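Local coordinates for UDP-N-acetylglucosamine 2-epimerase (Methanocaldococcus jannaschii, PDB 4NES), which probably catalyses the reversible C-2 epimerization of UDP-N-acetylglucosamine to UDP-N-acetylmannosamine, the activated donor of ManNAc residues, at residues 292-306 with 310-324. Residues are numbered along the deposited sequence; the frame is centred on the assembly and turned at random.
Sequences QEEACILKVPCITLR and ERPETVEVGANILVG. With UDP (uridine-5'-diphosphate), chain C.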
loop_
_atom_site.group_PDB
_atom_site.type_symbol
_atom_site.label_atom_id
_atom_site.label_comp_id
_atom_site.label_asym_id
_atom_site.label_seq_id
_atom_site.Cartn_x
_atom_site.Cartn_y
_atom_site.Cartn_z
ATOM N N GLN A 292 9.197 -17.853 16.624
ATOM C CA GLN A 292 7.962 -18.399 17.198
ATOM C C GLN A 292 7.546 -19.664 16.454
ATOM O O GLN A 292 7.141 -20.657 17.067
ATOM C CB GLN A 292 6.817 -17.386 17.106
ATOM C CG GLN A 292 6.920 -16.213 18.058
ATOM C CD GLN A 292 5.800 -15.236 17.807
ATOM O OE1 GLN A 292 4.644 -15.514 18.113
ATOM N NE2 GLN A 292 6.132 -14.085 17.228
ATOM N N GLU A 293 7.640 -19.628 15.131
ATOM C CA GLU A 293 7.295 -20.783 14.313
ATOM C C GLU A 293 8.254 -21.946 14.526
ATOM O O GLU A 293 7.822 -23.082 14.717
ATOM C CB GLU A 293 7.252 -20.378 12.837
ATOM C CG GLU A 293 6.074 -19.460 12.536
ATOM C CD GLU A 293 6.259 -18.610 11.293
ATOM O OE1 GLU A 293 7.386 -18.549 10.763
ATOM O OE2 GLU A 293 5.265 -17.986 10.863
ATOM N N GLU A 294 9.553 -21.663 14.499
ATOM C CA GLU A 294 10.553 -22.704 14.702
ATOM C C GLU A 294 10.467 -23.349 16.076
ATOM O O GLU A 294 10.611 -24.561 16.195
ATOM C CB GLU A 294 11.952 -22.155 14.427
ATOM C CG GLU A 294 12.109 -21.834 12.951
ATOM C CD GLU A 294 13.301 -20.977 12.632
ATOM O OE1 GLU A 294 13.867 -20.336 13.547
ATOM O OE2 GLU A 294 13.663 -20.923 11.442
ATOM N N ALA A 295 10.227 -22.545 17.110
ATOM C CA ALA A 295 10.068 -23.081 18.460
ATOM C C ALA A 295 8.921 -24.088 18.462
ATOM O O ALA A 295 9.035 -25.184 19.016
ATOM C CB ALA A 295 9.805 -21.953 19.450
ATOM N N CYS A 296 7.828 -23.737 17.793
ATOM C CA CYS A 296 6.671 -24.610 17.747
ATOM C C CYS A 296 7.005 -25.915 17.012
ATOM O O CYS A 296 6.697 -27.023 17.481
ATOM C CB CYS A 296 5.513 -23.876 17.076
ATOM S SG CYS A 296 3.973 -24.805 16.986
ATOM N N ILE A 297 7.664 -25.781 15.869
ATOM C CA ILE A 297 8.030 -26.925 15.046
ATOM C C ILE A 297 8.986 -27.867 15.774
ATOM O O ILE A 297 8.838 -29.099 15.707
ATOM C CB ILE A 297 8.661 -26.424 13.732
ATOM C CG1 ILE A 297 7.603 -25.695 12.889
ATOM C CG2 ILE A 297 9.303 -27.581 12.955
ATOM C CD1 ILE A 297 8.188 -24.759 11.830
ATOM N N LEU A 298 9.946 -27.291 16.490
ATOM C CA LEU A 298 10.969 -28.056 17.194
ATOM C C LEU A 298 10.515 -28.571 18.557
ATOM O O LEU A 298 11.281 -29.261 19.243
ATOM C CB LEU A 298 12.222 -27.203 17.369
ATOM C CG LEU A 298 12.908 -26.816 16.068
ATOM C CD1 LEU A 298 14.006 -25.786 16.320
ATOM C CD2 LEU A 298 13.472 -28.058 15.382
ATOM N N LYS A 299 9.277 -28.248 18.938
ATOM C CA LYS A 299 8.689 -28.670 20.217
ATOM C C LYS A 299 9.460 -28.116 21.418
ATOM O O LYS A 299 9.695 -28.817 22.412
ATOM C CB LYS A 299 8.599 -30.196 20.330
ATOM C CG LYS A 299 7.964 -30.877 19.149
ATOM C CD LYS A 299 6.522 -30.476 18.952
ATOM C CE LYS A 299 5.957 -31.207 17.732
ATOM N NZ LYS A 299 4.596 -30.751 17.370
ATOM N N VAL A 300 9.867 -26.858 21.313
ATOM C CA VAL A 300 10.533 -26.174 22.405
ATOM C C VAL A 300 9.608 -25.059 22.846
ATOM O O VAL A 300 9.199 -24.252 22.024
ATOM C CB VAL A 300 11.891 -25.592 21.939
ATOM C CG1 VAL A 300 12.583 -24.853 23.062
ATOM C CG2 VAL A 300 12.796 -26.710 21.404
ATOM N N PRO A 301 9.245 -25.018 24.137
ATOM C CA PRO A 301 8.312 -23.980 24.588
ATOM C C PRO A 301 8.813 -22.567 24.293
ATOM O O PRO A 301 10.008 -22.277 24.410
ATOM C CB PRO A 301 8.239 -24.205 26.105
ATOM C CG PRO A 301 8.684 -25.608 26.306
ATOM C CD PRO A 301 9.698 -25.876 25.242
ATOM N N CYS A 302 7.886 -21.697 23.915
ATOM C CA CYS A 302 8.221 -20.344 23.511
ATOM C C CYS A 302 7.503 -19.322 24.389
ATOM O O CYS A 302 6.341 -19.517 24.778
ATOM C CB CYS A 302 7.839 -20.142 22.040
ATOM S SG CYS A 302 8.474 -18.611 21.309
ATOM N N ILE A 303 8.204 -18.243 24.721
ATOM C CA ILE A 303 7.594 -17.099 25.384
ATOM C C ILE A 303 7.841 -15.889 24.505
ATOM O O ILE A 303 8.992 -15.556 24.198
ATOM C CB ILE A 303 8.178 -16.880 26.786
ATOM C CG1 ILE A 303 7.762 -18.021 27.707
ATOM C CG2 ILE A 303 7.714 -15.535 27.352
ATOM C CD1 ILE A 303 8.538 -18.059 29.005
ATOM N N THR A 304 6.756 -15.245 24.085
ATOM C CA THR A 304 6.848 -14.150 23.125
ATOM C C THR A 304 6.728 -12.807 23.835
ATOM O O THR A 304 5.732 -12.529 24.519
ATOM C CB THR A 304 5.807 -14.287 21.997
ATOM O OG1 THR A 304 6.055 -15.502 21.281
ATOM C CG2 THR A 304 5.928 -13.133 21.019
ATOM N N LEU A 305 7.760 -11.984 23.683
ATOM C CA LEU A 305 7.854 -10.697 24.369
ATOM C C LEU A 305 7.131 -9.612 23.566
ATOM O O LEU A 305 7.721 -8.594 23.188
ATOM C CB LEU A 305 9.334 -10.353 24.586
ATOM C CG LEU A 305 10.146 -11.422 25.337
ATOM C CD1 LEU A 305 11.639 -11.263 25.070
ATOM C CD2 LEU A 305 9.872 -11.372 26.829
ATOM N N ARG A 306 5.845 -9.852 23.303
ATOM C CA ARG A 306 4.993 -8.945 22.533
ATOM C C ARG A 306 3.594 -8.981 23.126
ATOM O O ARG A 306 3.253 -9.912 23.860
ATOM C CB ARG A 306 4.931 -9.370 21.058
ATOM C CG ARG A 306 6.253 -9.293 20.311
ATOM C CD ARG A 306 6.148 -9.892 18.901
ATOM N NE ARG A 306 5.048 -9.298 18.151
ATOM C CZ ARG A 306 4.558 -9.778 17.009
ATOM N NH1 ARG A 306 5.097 -10.853 16.453
ATOM N NH2 ARG A 306 3.535 -9.177 16.420
ATOM N N GLU A 310 1.175 -12.444 15.166
ATOM C CA GLU A 310 0.485 -12.726 13.917
ATOM C C GLU A 310 0.549 -14.210 13.596
ATOM O O GLU A 310 0.096 -14.639 12.541
ATOM C CB GLU A 310 0.993 -11.862 12.748
ATOM C CG GLU A 310 2.478 -11.930 12.463
ATOM C CD GLU A 310 3.288 -11.289 13.560
ATOM O OE1 GLU A 310 3.154 -10.063 13.769
ATOM O OE2 GLU A 310 4.032 -12.026 14.228
ATOM N N ARG A 311 1.095 -14.998 14.519
ATOM C CA ARG A 311 0.942 -16.450 14.423
ATOM C C ARG A 311 0.273 -16.984 15.685
ATOM O O ARG A 311 0.895 -17.674 16.502
ATOM C CB ARG A 311 2.245 -17.199 14.030
ATOM C CG ARG A 311 3.535 -16.740 14.693
ATOM C CD ARG A 311 4.154 -15.537 13.986
ATOM N NE ARG A 311 4.685 -15.837 12.653
ATOM C CZ ARG A 311 5.228 -14.927 11.851
ATOM N NH1 ARG A 311 5.280 -13.656 12.220
ATOM N NH2 ARG A 311 5.694 -15.284 10.662
ATOM N N PRO A 312 -1.025 -16.671 15.847
ATOM C CA PRO A 312 -1.770 -17.029 17.049
ATOM C C PRO A 312 -1.943 -18.528 17.188
ATOM O O PRO A 312 -2.267 -18.967 18.280
ATOM C CB PRO A 312 -3.135 -16.359 16.826
ATOM C CG PRO A 312 -3.247 -16.258 15.340
ATOM C CD PRO A 312 -1.873 -15.920 14.900
ATOM N N GLU A 313 -1.732 -19.278 16.106
ATOM C CA GLU A 313 -1.868 -20.727 16.157
ATOM C C GLU A 313 -0.872 -21.326 17.162
ATOM O O GLU A 313 -1.160 -22.328 17.805
ATOM C CB GLU A 313 -1.707 -21.342 14.757
ATOM C CG GLU A 313 -2.311 -20.481 13.620
ATOM C CD GLU A 313 -1.397 -19.350 13.210
ATOM O OE1 GLU A 313 -0.322 -19.261 13.817
ATOM O OE2 GLU A 313 -1.723 -18.547 12.266
ATOM N N THR A 314 0.282 -20.689 17.325
ATOM C CA THR A 314 1.267 -21.170 18.297
ATOM C C THR A 314 0.764 -21.038 19.732
ATOM O O THR A 314 1.066 -21.870 20.585
ATOM C CB THR A 314 2.599 -20.429 18.168
ATOM O OG1 THR A 314 2.399 -19.035 18.447
ATOM C CG2 THR A 314 3.163 -20.600 16.766
ATOM N N VAL A 315 0.003 -19.982 20.007
ATOM C CA VAL A 315 -0.602 -19.818 21.314
ATOM C C VAL A 315 -1.782 -20.775 21.438
ATOM O O VAL A 315 -1.954 -21.421 22.473
ATOM C CB VAL A 315 -1.066 -18.364 21.548
ATOM C CG1 VAL A 315 -1.776 -18.231 22.884
ATOM C CG2 VAL A 315 0.126 -17.407 21.492
ATOM N N GLU A 316 -2.556 -20.893 20.356
ATOM C CA GLU A 316 -3.754 -21.737 20.319
ATOM C C GLU A 316 -3.425 -23.220 20.621
ATOM O O GLU A 316 -4.153 -23.871 21.370
ATOM C CB GLU A 316 -4.557 -21.533 18.996
ATOM C CG GLU A 316 -4.987 -20.036 18.693
ATOM C CD GLU A 316 -6.032 -19.835 17.549
ATOM O OE1 GLU A 316 -7.208 -20.169 17.780
ATOM O OE2 GLU A 316 -5.690 -19.329 16.431
ATOM N N VAL A 317 -2.310 -23.733 20.097
ATOM C CA VAL A 317 -1.935 -25.137 20.336
ATOM C C VAL A 317 -1.162 -25.359 21.642
ATOM O O VAL A 317 -0.900 -26.503 22.023
ATOM C CB VAL A 317 -1.148 -25.764 19.145
ATOM C CG1 VAL A 317 -1.928 -25.616 17.854
ATOM C CG2 VAL A 317 0.245 -25.148 19.012
ATOM N N GLY A 318 -0.791 -24.268 22.318
ATOM C CA GLY A 318 -0.182 -24.332 23.641
ATOM C C GLY A 318 1.334 -24.206 23.659
ATOM O O GLY A 318 1.974 -24.352 24.710
ATOM N N ALA A 319 1.905 -23.921 22.498
ATOM C CA ALA A 319 3.354 -23.908 22.323
ATOM C C ALA A 319 3.982 -22.580 22.750
ATOM O O ALA A 319 5.192 -22.509 22.926
ATOM C CB ALA A 319 3.708 -24.219 20.873
ATOM N N ASN A 320 3.157 -21.545 22.928
ATOM C CA ASN A 320 3.632 -20.161 23.004
ATOM C C ASN A 320 2.714 -19.389 23.934
ATOM O O ASN A 320 1.536 -19.729 24.076
ATOM C CB ASN A 320 3.606 -19.558 21.591
ATOM C CG ASN A 320 4.310 -18.195 21.476
ATOM O OD1 ASN A 320 5.053 -17.760 22.363
ATOM N ND2 ASN A 320 4.093 -17.536 20.339
ATOM N N ILE A 321 3.264 -18.365 24.574
ATOM C CA ILE A 321 2.500 -17.503 25.470
ATOM C C ILE A 321 3.025 -16.081 25.315
ATOM O O ILE A 321 4.238 -15.877 25.193
ATOM C CB ILE A 321 2.605 -17.996 26.931
ATOM C CG1 ILE A 321 1.796 -17.109 27.880
ATOM C CG2 ILE A 321 4.059 -18.110 27.359
ATOM C CD1 ILE A 321 1.626 -17.729 29.243
ATOM N N LEU A 322 2.111 -15.111 25.294
ATOM C CA LEU A 322 2.479 -13.706 25.138
ATOM C C LEU A 322 2.634 -13.024 26.491
ATOM O O LEU A 322 1.745 -13.128 27.342
ATOM C CB LEU A 322 1.412 -12.962 24.336
ATOM C CG LEU A 322 1.009 -13.572 22.999
ATOM C CD1 LEU A 322 -0.042 -12.725 22.314
ATOM C CD2 LEU A 322 2.220 -13.734 22.111
ATOM N N VAL A 323 3.748 -12.316 26.676
ATOM C CA VAL A 323 4.016 -11.609 27.936
ATOM C C VAL A 323 4.354 -10.126 27.775
ATOM O O VAL A 323 4.518 -9.414 28.774
ATOM C CB VAL A 323 5.162 -12.281 28.733
ATOM C CG1 VAL A 323 4.805 -13.708 29.063
ATOM C CG2 VAL A 323 6.472 -12.204 27.962
ATOM N N GLY A 324 4.472 -9.670 26.533
ATOM C CA GLY A 324 4.844 -8.294 26.256
ATOM C C GLY A 324 6.074 -7.815 27.003
ATOM O O GLY A 324 7.129 -8.481 27.016
HETATM N N1 UDP C . 18.057 -16.791 12.767
HETATM C C2 UDP C . 19.310 -17.183 12.437
HETATM N N3 UDP C . 20.356 -16.802 13.202
HETATM C C4 UDP C . 20.206 -16.028 14.299
HETATM C C5 UDP C . 18.924 -15.600 14.671
HETATM C C6 UDP C . 17.856 -16.000 13.861
HETATM O O2 UDP C . 19.501 -17.890 11.444
HETATM O O4 UDP C . 21.319 -15.657 15.048
HETATM C "C1'" UDP C . 16.882 -17.134 11.947
HETATM C "C2'" UDP C . 15.817 -17.879 12.560
HETATM O "O2'" UDP C . 16.141 -19.250 12.621
HETATM C "C3'" UDP C . 14.656 -17.558 11.719
HETATM C "C4'" UDP C . 14.947 -16.227 11.207
HETATM O "O4'" UDP C . 16.254 -15.899 11.609
HETATM O "O3'" UDP C . 14.468 -18.437 10.644
HETATM C "C5'" UDP C . 14.051 -15.165 11.750
HETATM O "O5'" UDP C . 14.444 -13.881 11.333
HETATM P PA UDP C . 14.234 -12.590 12.228
HETATM O O1A UDP C . 15.424 -11.679 12.016
HETATM O O2A UDP C . 14.071 -13.007 13.674
HETATM O O3A UDP C . 12.970 -11.816 11.687
HETATM P PB UDP C . 11.421 -12.043 11.771
HETATM O O1B UDP C . 11.102 -13.522 11.612
HETATM O O2B UDP C . 10.920 -11.487 13.079
HETATM O O3B UDP C . 10.919 -11.225 10.614
HETATM O O HOH W 1 6.870 -23.321 20.847
#
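Arg311 grips Glu293 side-on across the contact. Arg311 NE and NH2 both reach Glu293 OE2, at 2.9 and 2.7 Å, in the guanidinium plane but from above one face of the carboxylate. Arg311 NH1 bonds Glu310 OE2. Glu293 OE1 is satisfied by Lys15. Arg306 meets Glu310 end-on: Arg306 NH1 to the syn lone pair of Glu310 OE2 at 2.7 Å, NH2 to OE1 at 2.8 Å. Glu310 OE2 therefore takes two donors. A leucine at Arg311 would probably leave Glu293 OE2 without its two donors and Glu310 OE2 without its bond from NH1, held by Arg306 alone of the two arginines.

Asn320 uses both ends of its amide. With CG anti to the backbone N (chi1 -170°), the amide lies beside Thr304 and Gln292. Asn320 OD1 accepts from Thr304 OG1 at 2.7 Å, on a lone pair. Asn320 ND2 donates to Thr314 OG1 at 2.9 Å and weakly to Gln292 OE1, whose stronger partner is Thr309. Thr314 OG1 in turn donates to Arg311 O.

Strand 320-322, outermost in its parallel sheet, runs beside 302-304; helix 313-316 links them in a beta-alpha-beta crossover. Thr304 N bonds Ile321 O at 2.8 Å, and Val323 N bonds Thr304 O. A water bridges Val300 O and Ala319 O. Glu294 binds both ribose hydroxyls of UDP. Charges alternate through Glu293, Arg311, Glu310 and Arg306, and Lys15 completes the network, linking Glu294's helix to the loop entering helix 313-316.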